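Polyhedrin (PDB 4ZQX) forms the crystalline matrix of cypovirus occlusion bodies, in which virus particles are embedded, and holds bound ATP in this crystal. Local coordinates at residues N109-W112 / N113-S116; L194-V197 / I198-L201; N88-Q91 / R92-N96. All blocks are in the same frame, centred on the assembly; numbering follows the deposited sequence.

Contact 1: residues N109-W112 / N113-S116; sequences NVDW and NKAS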
ATOM      1  N   ASN A 109      -2.698  19.084  13.160  1.00 29.97           N
ATOM      2  CA  ASN A 109      -3.232  18.827  14.492  1.00 31.11           C
ATOM      3  C   ASN A 109      -2.680  17.526  15.077  1.00 30.06           C
ATOM      4  O   ASN A 109      -3.423  16.600  15.380  1.00 30.51           O
ATOM      5  CB  ASN A 109      -4.761  18.822  14.438  1.00 33.28           C
ATOM      6  CG  ASN A 109      -5.395  18.972  15.804  1.00 35.89           C
ATOM      7  OD1 ASN A 109      -4.779  19.487  16.736  1.00 36.31           O
ATOM      8  ND2 ASN A 109      -6.638  18.524  15.927  1.00 38.39           N
ATOM      9  N   VAL A 110      -1.358  17.498  15.256  1.00 28.38           N
ATOM     10  CA  VAL A 110      -0.610  16.310  15.651  1.00 28.87           C
ATOM     11  C   VAL A 110      -0.546  16.097  17.161  1.00 29.38           C
ATOM     12  O   VAL A 110      -0.439  17.040  17.927  1.00 30.05           O
ATOM     13  CB  VAL A 110       0.827  16.404  15.096  1.00 29.46           C
ATOM     14  CG1 VAL A 110       1.728  15.240  15.592  1.00 31.06           C
ATOM     15  CG2 VAL A 110       0.800  16.494  13.571  1.00 31.18           C
ATOM     16  N   ASP A 111      -0.614  14.836  17.578  1.00 28.82           N
ATOM     17  CA  ASP A 111      -0.362  14.483  18.970  1.00 29.29           C
ATOM     18  C   ASP A 111       1.156  14.381  19.142  1.00 28.27           C
ATOM     19  O   ASP A 111       1.765  13.333  18.870  1.00 30.71           O
ATOM     20  CB  ASP A 111      -1.018  13.155  19.341  1.00 29.42           C
ATOM     21  CG  ASP A 111      -0.890  12.842  20.826  1.00 31.58           C
ATOM     22  OD1 ASP A 111      -0.068  13.494  21.517  1.00 32.95           O
ATOM     23  OD2 ASP A 111      -1.614  11.949  21.310  1.00 32.45           O
ATOM     24  N   TRP A 112       1.772  15.476  19.579  1.00 29.11           N
ATOM     25  CA  TRP A 112       3.227  15.521  19.695  1.00 29.77           C
ATOM     26  C   TRP A 112       3.763  14.589  20.776  1.00 30.93           C
ATOM     27  O   TRP A 112       4.942  14.247  20.761  1.00 32.01           O
ATOM     28  CB  TRP A 112       3.709  16.958  19.947  1.00 30.50           C
ATOM     29  CG  TRP A 112       3.187  17.919  18.929  1.00 31.24           C
ATOM     30  CD1 TRP A 112       2.231  18.868  19.119  1.00 32.72           C
ATOM     31  CD2 TRP A 112       3.580  18.011  17.559  1.00 31.26           C
ATOM     32  NE1 TRP A 112       1.997  19.546  17.947  1.00 32.67           N
ATOM     33  CE2 TRP A 112       2.817  19.043  16.974  1.00 31.58           C
ATOM     34  CE3 TRP A 112       4.508  17.326  16.772  1.00 32.98           C
ATOM     35  CZ2 TRP A 112       2.948  19.409  15.636  1.00 31.53           C
ATOM     36  CZ3 TRP A 112       4.638  17.693  15.429  1.00 34.98           C
ATOM     37  CH2 TRP A 112       3.862  18.740  14.884  1.00 33.02           C
ATOM     38  N   ASN A 113       2.916  14.172  21.715  1.00 29.59           N
ATOM     39  CA  ASN A 113       3.340  13.198  22.708  1.00 28.73           C
ATOM     40  C   ASN A 113       3.570  11.800  22.119  1.00 29.06           C
ATOM     41  O   ASN A 113       4.323  10.992  22.679  1.00 30.70           O
ATOM     42  CB  ASN A 113       2.292  13.085  23.809  1.00 28.13           C
ATOM     43  CG  ASN A 113       2.366  14.216  24.803  1.00 31.85           C
ATOM     44  OD1 ASN A 113       1.808  15.294  24.581  1.00 32.24           O
ATOM     45  ND2 ASN A 113       3.047  13.967  25.924  1.00 31.31           N
ATOM     46  N   LYS A 114       2.905  11.501  21.009  1.00 29.11           N
ATOM     47  CA  LYS A 114       2.830  10.122  20.528  1.00 30.40           C
ATOM     48  C   LYS A 114       3.341   9.929  19.104  1.00 31.53           C
ATOM     49  O   LYS A 114       3.405   8.791  18.618  1.00 34.02           O
ATOM     50  CB  LYS A 114       1.392   9.584  20.626  1.00 33.04           C
ATOM     51  CG  LYS A 114       0.851   9.423  22.077  1.00 35.81           C
ATOM     52  CD  LYS A 114       1.736   8.582  23.002  1.00 37.43           C
ATOM     53  CE  LYS A 114       1.952   7.161  22.527  1.00 41.24           C
ATOM     54  NZ  LYS A 114       0.787   6.262  22.783  1.00 42.83           N
ATOM     55  N   ALA A 115       3.695  11.014  18.422  1.00 31.60           N
ATOM     56  CA  ALA A 115       4.269  10.879  17.085  1.00 32.10           C
ATOM     57  C   ALA A 115       5.571  10.096  17.197  1.00 32.81           C
ATOM     58  O   ALA A 115       6.409  10.409  18.045  1.00 33.53           O
ATOM     59  CB  ALA A 115       4.498  12.234  16.468  1.00 34.31           C
ATOM     60  N   SER A 116       5.734   9.064  16.369  1.00 30.87           N
ATOM     61  CA  SER A 116       6.940   8.240  16.436  1.00 30.42           C
ATOM     62  C   SER A 116       7.641   8.145  15.093  1.00 30.86           C
ATOM     63  O   SER A 116       7.007   7.980  14.064  1.00 30.99           O
ATOM     64  CB  SER A 116       6.620   6.848  16.975  1.00 32.96           C
ATOM     65  OG  SER A 116       5.703   6.172  16.148  1.00 32.25           O
TER
HETATM   66  O   HOH W   1       6.675  12.208  19.863  1.00 31.98           O

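Contact 2: residues L194-V197 / I198-L201; sequences LGNV and IEGL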
ATOM      1  N   LEU A 194     -16.563   5.289  15.100  1.00 30.42           N
ATOM      2  CA  LEU A 194     -15.418   4.446  14.755  1.00 29.84           C
ATOM      3  C   LEU A 194     -15.375   4.031  13.271  1.00 29.99           C
ATOM      4  O   LEU A 194     -14.352   4.149  12.625  1.00 31.17           O
ATOM      5  CB  LEU A 194     -15.392   3.206  15.661  1.00 30.63           C
ATOM      6  CG  LEU A 194     -14.381   2.105  15.317  1.00 32.93           C
ATOM      7  CD1 LEU A 194     -12.944   2.609  15.480  1.00 31.04           C
ATOM      8  CD2 LEU A 194     -14.632   0.893  16.192  1.00 34.04           C
ATOM      9  N   GLY A 195     -16.487   3.552  12.736  1.00 31.29           N
ATOM     10  CA  GLY A 195     -16.526   3.134  11.337  1.00 30.27           C
ATOM     11  C   GLY A 195     -16.138   4.251  10.385  1.00 30.09           C
ATOM     12  O   GLY A 195     -15.476   4.034   9.356  1.00 31.80           O
ATOM     13  N   ASN A 196     -16.557   5.466  10.717  1.00 28.98           N
ATOM     14  CA  ASN A 196     -16.240   6.613   9.864  1.00 29.80           C
ATOM     15  C   ASN A 196     -14.742   6.944   9.884  1.00 30.51           C
ATOM     16  O   ASN A 196     -14.156   7.302   8.856  1.00 30.09           O
ATOM     17  CB  ASN A 196     -17.100   7.821  10.249  1.00 31.07           C
ATOM     18  CG  ASN A 196     -17.062   8.918   9.197  1.00 32.97           C
ATOM     19  OD1 ASN A 196     -17.710   8.832   8.148  1.00 35.82           O
ATOM     20  ND2 ASN A 196     -16.299   9.949   9.474  1.00 31.57           N
ATOM     21  N   VAL A 197     -14.121   6.805  11.045  1.00 29.88           N
ATOM     22  CA  VAL A 197     -12.678   6.950  11.154  1.00 30.23           C
ATOM     23  C   VAL A 197     -11.968   5.845  10.363  1.00 29.95           C
ATOM     24  O   VAL A 197     -11.037   6.115   9.617  1.00 30.32           O
ATOM     25  CB  VAL A 197     -12.226   6.932  12.634  1.00 30.52           C
ATOM     26  CG1 VAL A 197     -10.699   6.915  12.733  1.00 32.29           C
ATOM     27  CG2 VAL A 197     -12.822   8.120  13.391  1.00 34.64           C
ATOM     28  N   ILE A 198     -12.410   4.598  10.516  1.00 30.49           N
ATOM     29  CA  ILE A 198     -11.742   3.488   9.840  1.00 32.21           C
ATOM     30  C   ILE A 198     -11.807   3.680   8.327  1.00 31.87           C
ATOM     31  O   ILE A 198     -10.839   3.412   7.620  1.00 32.48           O
ATOM     32  CB  ILE A 198     -12.326   2.123  10.271  1.00 33.75           C
ATOM     33  CG1 ILE A 198     -11.894   1.817  11.712  1.00 36.13           C
ATOM     34  CG2 ILE A 198     -11.854   1.013   9.334  1.00 34.39           C
ATOM     35  CD1 ILE A 198     -12.494   0.551  12.290  1.00 37.93           C
ATOM     36  N   GLU A 199     -12.936   4.181   7.843  1.00 32.53           N
ATOM     37  CA  GLU A 199     -13.112   4.413   6.414  1.00 30.55           C
ATOM     38  C   GLU A 199     -12.135   5.452   5.879  1.00 31.51           C
ATOM     39  O   GLU A 199     -11.801   5.437   4.691  1.00 33.17           O
ATOM     40  CB  GLU A 199     -14.549   4.846   6.129  1.00 31.09           C
ATOM     41  CG  GLU A 199     -15.513   3.675   6.162  1.00 30.72           C
ATOM     42  CD  GLU A 199     -16.964   4.065   6.361  1.00 31.64           C
ATOM     43  OE1 GLU A 199     -17.290   5.260   6.353  1.00 32.80           O
ATOM     44  OE2 GLU A 199     -17.789   3.147   6.540  1.00 32.75           O
ATOM     45  N   GLY A 200     -11.681   6.356   6.745  1.00 29.50           N
ATOM     46  CA  GLY A 200     -10.814   7.443   6.316  1.00 30.83           C
ATOM     47  C   GLY A 200      -9.318   7.156   6.360  1.00 30.77           C
ATOM     48  O   GLY A 200      -8.520   7.904   5.802  1.00 29.46           O
ATOM     49  N   LEU A 201      -8.934   6.069   7.019  1.00 31.66           N
ATOM     50  CA  LEU A 201      -7.535   5.673   7.105  1.00 32.12           C
ATOM     51  C   LEU A 201      -6.988   5.296   5.732  1.00 31.96           C
ATOM     52  O   LEU A 201      -7.653   4.605   4.969  1.00 32.74           O
ATOM     53  CB  LEU A 201      -7.406   4.472   8.034  1.00 34.27           C
ATOM     54  CG  LEU A 201      -7.774   4.693   9.503  1.00 37.64           C
ATOM     55  CD1 LEU A 201      -7.640   3.399  10.286  1.00 39.68           C
ATOM     56  CD2 LEU A 201      -6.902   5.772  10.127  1.00 38.28           C
TER
HETATM   57  O   HOH W   2     -19.440   6.647   7.482  1.00 41.29           O

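Contact 3: residues N88-Q91 / R92-N96; sequences NMRQ and RSAIN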
ATOM      1  N   ASN A  88      26.489  -9.772  -2.278  1.00 31.84           N
ATOM      2  CA  ASN A  88      26.497  -9.267  -3.647  1.00 32.27           C
ATOM      3  C   ASN A  88      27.941  -9.251  -4.134  1.00 32.41           C
ATOM      4  O   ASN A  88      28.828  -9.794  -3.459  1.00 32.71           O
ATOM      5  CB  ASN A  88      25.830  -7.887  -3.744  1.00 32.21           C
ATOM      6  CG  ASN A  88      26.587  -6.801  -2.983  1.00 33.67           C
ATOM      7  OD1 ASN A  88      27.794  -6.902  -2.734  1.00 33.69           O
ATOM      8  ND2 ASN A  88      25.864  -5.746  -2.610  1.00 33.32           N
ATOM      9  N   MET A  89      28.176  -8.657  -5.302  1.00 30.55           N
ATOM     10  CA  MET A  89      29.505  -8.685  -5.911  1.00 31.74           C
ATOM     11  C   MET A  89      30.208  -7.323  -5.911  1.00 31.84           C
ATOM     12  O   MET A  89      31.136  -7.086  -6.699  1.00 33.66           O
ATOM     13  CB  MET A  89      29.409  -9.246  -7.337  1.00 34.28           C
ATOM     14  CG  MET A  89      28.894 -10.693  -7.388  1.00 36.19           C
ATOM     15  SD  MET A  89      29.961 -11.851  -6.507  1.00 37.71           S
ATOM     16  CE  MET A  89      31.376 -11.876  -7.601  1.00 40.39           C
ATOM     17  N   ARG A  90      29.783  -6.434  -5.015  1.00 32.35           N
ATOM     18  CA  ARG A  90      30.340  -5.080  -4.965  1.00 32.26           C
ATOM     19  C   ARG A  90      31.752  -5.063  -4.401  1.00 31.99           C
ATOM     20  O   ARG A  90      32.027  -5.679  -3.373  1.00 33.50           O
ATOM     21  CB  ARG A  90      29.468  -4.174  -4.110  1.00 32.78           C
ATOM     22  CG  ARG A  90      28.246  -3.663  -4.805  1.00 36.58           C
ATOM     23  CD  ARG A  90      27.636  -2.506  -4.026  1.00 38.43           C
ATOM     24  NE  ARG A  90      28.271  -1.218  -4.307  1.00 38.97           N
ATOM     25  CZ  ARG A  90      27.964  -0.436  -5.338  1.00 40.34           C
ATOM     26  NH1 ARG A  90      27.053  -0.814  -6.220  1.00 40.78           N
ATOM     27  NH2 ARG A  90      28.578   0.731  -5.497  1.00 40.52           N
ATOM     28  N   GLN A  91      32.630  -4.332  -5.081  1.00 32.39           N
ATOM     29  CA  GLN A  91      34.006  -4.119  -4.640  1.00 32.83           C
ATOM     30  C   GLN A  91      34.193  -2.743  -4.026  1.00 31.60           C
ATOM     31  O   GLN A  91      35.258  -2.420  -3.558  1.00 34.23           O
ATOM     32  CB  GLN A  91      34.964  -4.253  -5.815  1.00 34.47           C
ATOM     33  CG  GLN A  91      35.026  -5.648  -6.347  1.00 37.48           C
ATOM     34  CD  GLN A  91      35.808  -5.730  -7.628  1.00 41.22           C
ATOM     35  OE1 GLN A  91      36.944  -5.243  -7.722  1.00 42.29           O
ATOM     36  NE2 GLN A  91      35.208  -6.345  -8.630  1.00 43.00           N
ATOM     37  N   ARG A  92      33.148  -1.925  -4.048  1.00 31.70           N
ATOM     38  CA  ARG A  92      33.207  -0.630  -3.395  1.00 32.50           C
ATOM     39  C   ARG A  92      31.847  -0.371  -2.757  1.00 32.77           C
ATOM     40  O   ARG A  92      30.876  -1.085  -3.049  1.00 33.94           O
ATOM     41  CB  ARG A  92      33.568   0.467  -4.398  1.00 36.80           C
ATOM     42  CG  ARG A  92      32.588   0.589  -5.534  1.00 41.00           C
ATOM     43  CD  ARG A  92      33.005   1.641  -6.565  1.00 47.05           C
ATOM     44  NE  ARG A  92      31.838   2.436  -6.931  1.00 53.62           N
ATOM     45  CZ  ARG A  92      30.934   2.091  -7.847  1.00 57.83           C
ATOM     46  NH1 ARG A  92      31.066   0.964  -8.536  1.00 59.00           N
ATOM     47  NH2 ARG A  92      29.896   2.894  -8.088  1.00 59.83           N
ATOM     48  N   SER A  93      31.765   0.645  -1.897  1.00 31.89           N
ATOM     49  CA  SER A  93      30.503   0.909  -1.201  1.00 30.92           C
ATOM     50  C   SER A  93      29.526   1.644  -2.106  1.00 32.25           C
ATOM     51  O   SER A  93      29.862   1.979  -3.236  1.00 32.66           O
ATOM     52  CB  SER A  93      30.729   1.725   0.071  1.00 32.94           C
ATOM     53  OG  SER A  93      30.860   3.104  -0.225  1.00 35.05           O
ATOM     54  N   ALA A  94      28.314   1.881  -1.605  1.00 33.79           N
ATOM     55  CA  ALA A  94      27.281   2.591  -2.361  1.00 34.03           C
ATOM     56  C   ALA A  94      26.939   3.931  -1.719  1.00 33.28           C
ATOM     57  O   ALA A  94      25.831   4.434  -1.894  1.00 33.92           O
ATOM     58  CB  ALA A  94      26.015   1.714  -2.462  1.00 35.99           C
ATOM     59  N   ILE A  95      27.887   4.518  -0.988  1.00 33.29           N
ATOM     60  CA  ILE A  95      27.609   5.700  -0.191  1.00 32.93           C
ATOM     61  C   ILE A  95      27.161   6.907  -1.043  1.00 32.53           C
ATOM     62  O   ILE A  95      26.477   7.802  -0.542  1.00 33.58           O
ATOM     63  CB  ILE A  95      28.831   6.060   0.701  1.00 34.62           C
ATOM     64  CG1 ILE A  95      28.400   6.878   1.928  1.00 38.64           C
ATOM     65  CG2 ILE A  95      29.889   6.784  -0.102  1.00 35.26           C
ATOM     66  CD1 ILE A  95      29.442   6.904   3.039  1.00 40.72           C
ATOM     67  N   ASN A  96      27.525   6.931  -2.324  1.00 31.67           N
ATOM     68  CA  ASN A  96      27.084   8.008  -3.200  1.00 33.22           C
ATOM     69  C   ASN A  96      25.562   8.123  -3.272  1.00 33.23           C
ATOM     70  O   ASN A  96      25.043   9.198  -3.589  1.00 33.90           O
ATOM     71  CB  ASN A  96      27.572   7.803  -4.629  1.00 35.44           C
ATOM     72  CG  ASN A  96      29.073   7.967  -4.798  1.00 38.28           C
ATOM     73  OD1 ASN A  96      29.789   8.383  -3.886  1.00 39.50           O
ATOM     74  ND2 ASN A  96      29.549   7.666  -6.006  1.00 39.88           N
TER

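Contact 1: residues N109-W112 / N113-S116
The carbonyl oxygen of Asp111 is gripped by two backbone amides of the residues that follow it, which closes a tight turn in the loop joining strand 101-107 to strand 116-120. Lys114 N donates to Asp111 O over 3.0 Å with an N-H...O angle of 159°, the i to i+3 bond of a beta turn; the backbone torsions of Trp112 and Asn113 are close to those of type I. Ala115 N adds a weak i to i+4 bond to Asp111 O at 3.1 Å.

The aspartate also works through its side chain. With CG anti to the backbone N (chi1 -174°), the carboxylate turns forward along the chain, and Asp111 OD1 accepts from Asn113 N at 3.1 Å, resembling an Asx turn, though the bond is weak. Asp111 OD2 meets the aliphatic part of Lys114, 3.6 Å from Lys114 CG. The two side chains run alongside each other, yet the lysine chain bends at each torsion beyond CB, leaving Lys114 NZ 6.3 Å from Asp111 OD2: close enough for electrostatic attraction, perhaps, but not a salt bridge.

On the apolar side, Val110 CG1 approaches Ala115 CB at 4.2 Å, a modest touch between buried residues. Val110 also sits over one face of the Trp112 indole, toward its rim. Beyond the turn, Trp112 makes a cation-pi contact with Lys161 and an edge-to-face one with Phe149; its side chain lies about 9 Å from the bound ATP, too far to touch it. Asp111 is tied by a backbone bond to Pro179, at the end of strand 173-179. A water bridges Trp112 O and Ala115 O, donating to both, the latter at 2.6 Å.

Contact 2: residues L194-V197 / I198-L201
Leu194 and Ile198 form the close-packed side of this contact, their methyls CD1 and CD1 meeting at 3.8 Å. The leucine holds CG anti to its own amide nitrogen (chi1 171°), which carries CD1 forward along the chain to the extended isoleucine, and the two side chains meet at a slant. Beneath them, Ile198 N donates to Leu194 O at 2.9 Å with an N-H...O angle of 163°.

These residues belong to the short helix 194-200. Glu199 N to Gly195 O, at 3.0 Å, repeats the i to i+4 pattern. Further on, Gly200 N has a bond of 3.0 Å to Val197 O and a weak one to Asn196 O; Val197 O in turn takes a second, weak bond from Leu201 N. Near Gly200 the bonds thus mix i to i+3 with weak i to i+4 pairing.

On the apolar side, Leu194 packs on Leu194 of both other subunits, while Ile198 packs on Leu201 of the third subunit. By contrast, the partly exposed side joins Asn196 to Glu199 through water. Asn196 OD1 and Glu199 OE1 remain 4.0 Å apart, their amide and carboxylate planes turned 70° against each other, and one water donates to both, reaching Glu199 OE1 at 2.8 Å. The third subunit touches this polar side too, its Arg139 NH1 hydrogen-bonded to Asn196 O. The other end of the amide is fixed by Tyr23, whose OH is hydrogen-bonded to Asn196 ND2. Glu199 CG lies 3.2 Å from Gly195 O, and the chain runs on extended from there.

Contact 3: residues N88-Q91 / R92-N96
In this surface loop Arg90 bridges two successive carbonyls, those of Arg92 and Ser93, and an Asx turn leads into the bridge, ending at Arg90. The arginine reaches forward along the chain: Arg90 NE donates to Arg92 O at 2.9 Å, and Arg90 NH2 donates to Ser93 O, also at 2.9 Å. The N-H...O angles, 147° and 153°, mark two moderately bent bonds. Both oxygens lie at the guanidinium edge, tilted modestly from its plane. The bend at chi3 turns the group so that two of its nitrogens face the two carbonyls, and this pair of bonds restrains its rotation. Ala94 CB lies over one face of the group, toward the rim, with 4.1 Å between it and Arg90 CZ.

The guanidinium plane of Arg92 is inclined 57° to that of Arg90, and Arg90 NH2 stands over the centre of one of its faces, 3.6 Å from Arg92 CZ. Two like charges are thus brought close, an approach that probably costs some electrostatic energy, although the carbonyl bonds of Arg90 and the exposure of Arg92 to solvent would be expected to soften it.

Upstream, Asn88 OD1 accepts a nearly straight bond from Arg90 N at 3.1 Å, fixing the backbone from which the arginine starts. The loop follows helix 72-83 and leads to strand 101-107. It is fastened to that helix where Asn88 ND2 bonds to Arg77 O and Ala94 N to Tyr82 OH, while the side chains of Arg90 and Ser93 rest on Ser78 and Tyr82.

From the N terminus, contact 3 comes first, shaping the loop between helix 72-83 and strand 101-107. Contact 1 then closes the turn between that strand, part of the six-stranded sheet, and strand 116-120 of the three-stranded sheet. Contact 2 follows on helix 194-200, ahead of strand 207-211, an outermost strand, within this chain, of the six-stranded sheet. The three are in series, with no nesting or crossing. Centres of contacts 1 and 2 are about 19 Å apart, whereas that of contact 3 lies about 38 and 45 Å from them, across the chain's centre. Between subunits contacts 1 and 2 do meet: Lys114 packs on Asn196 of the second subunit.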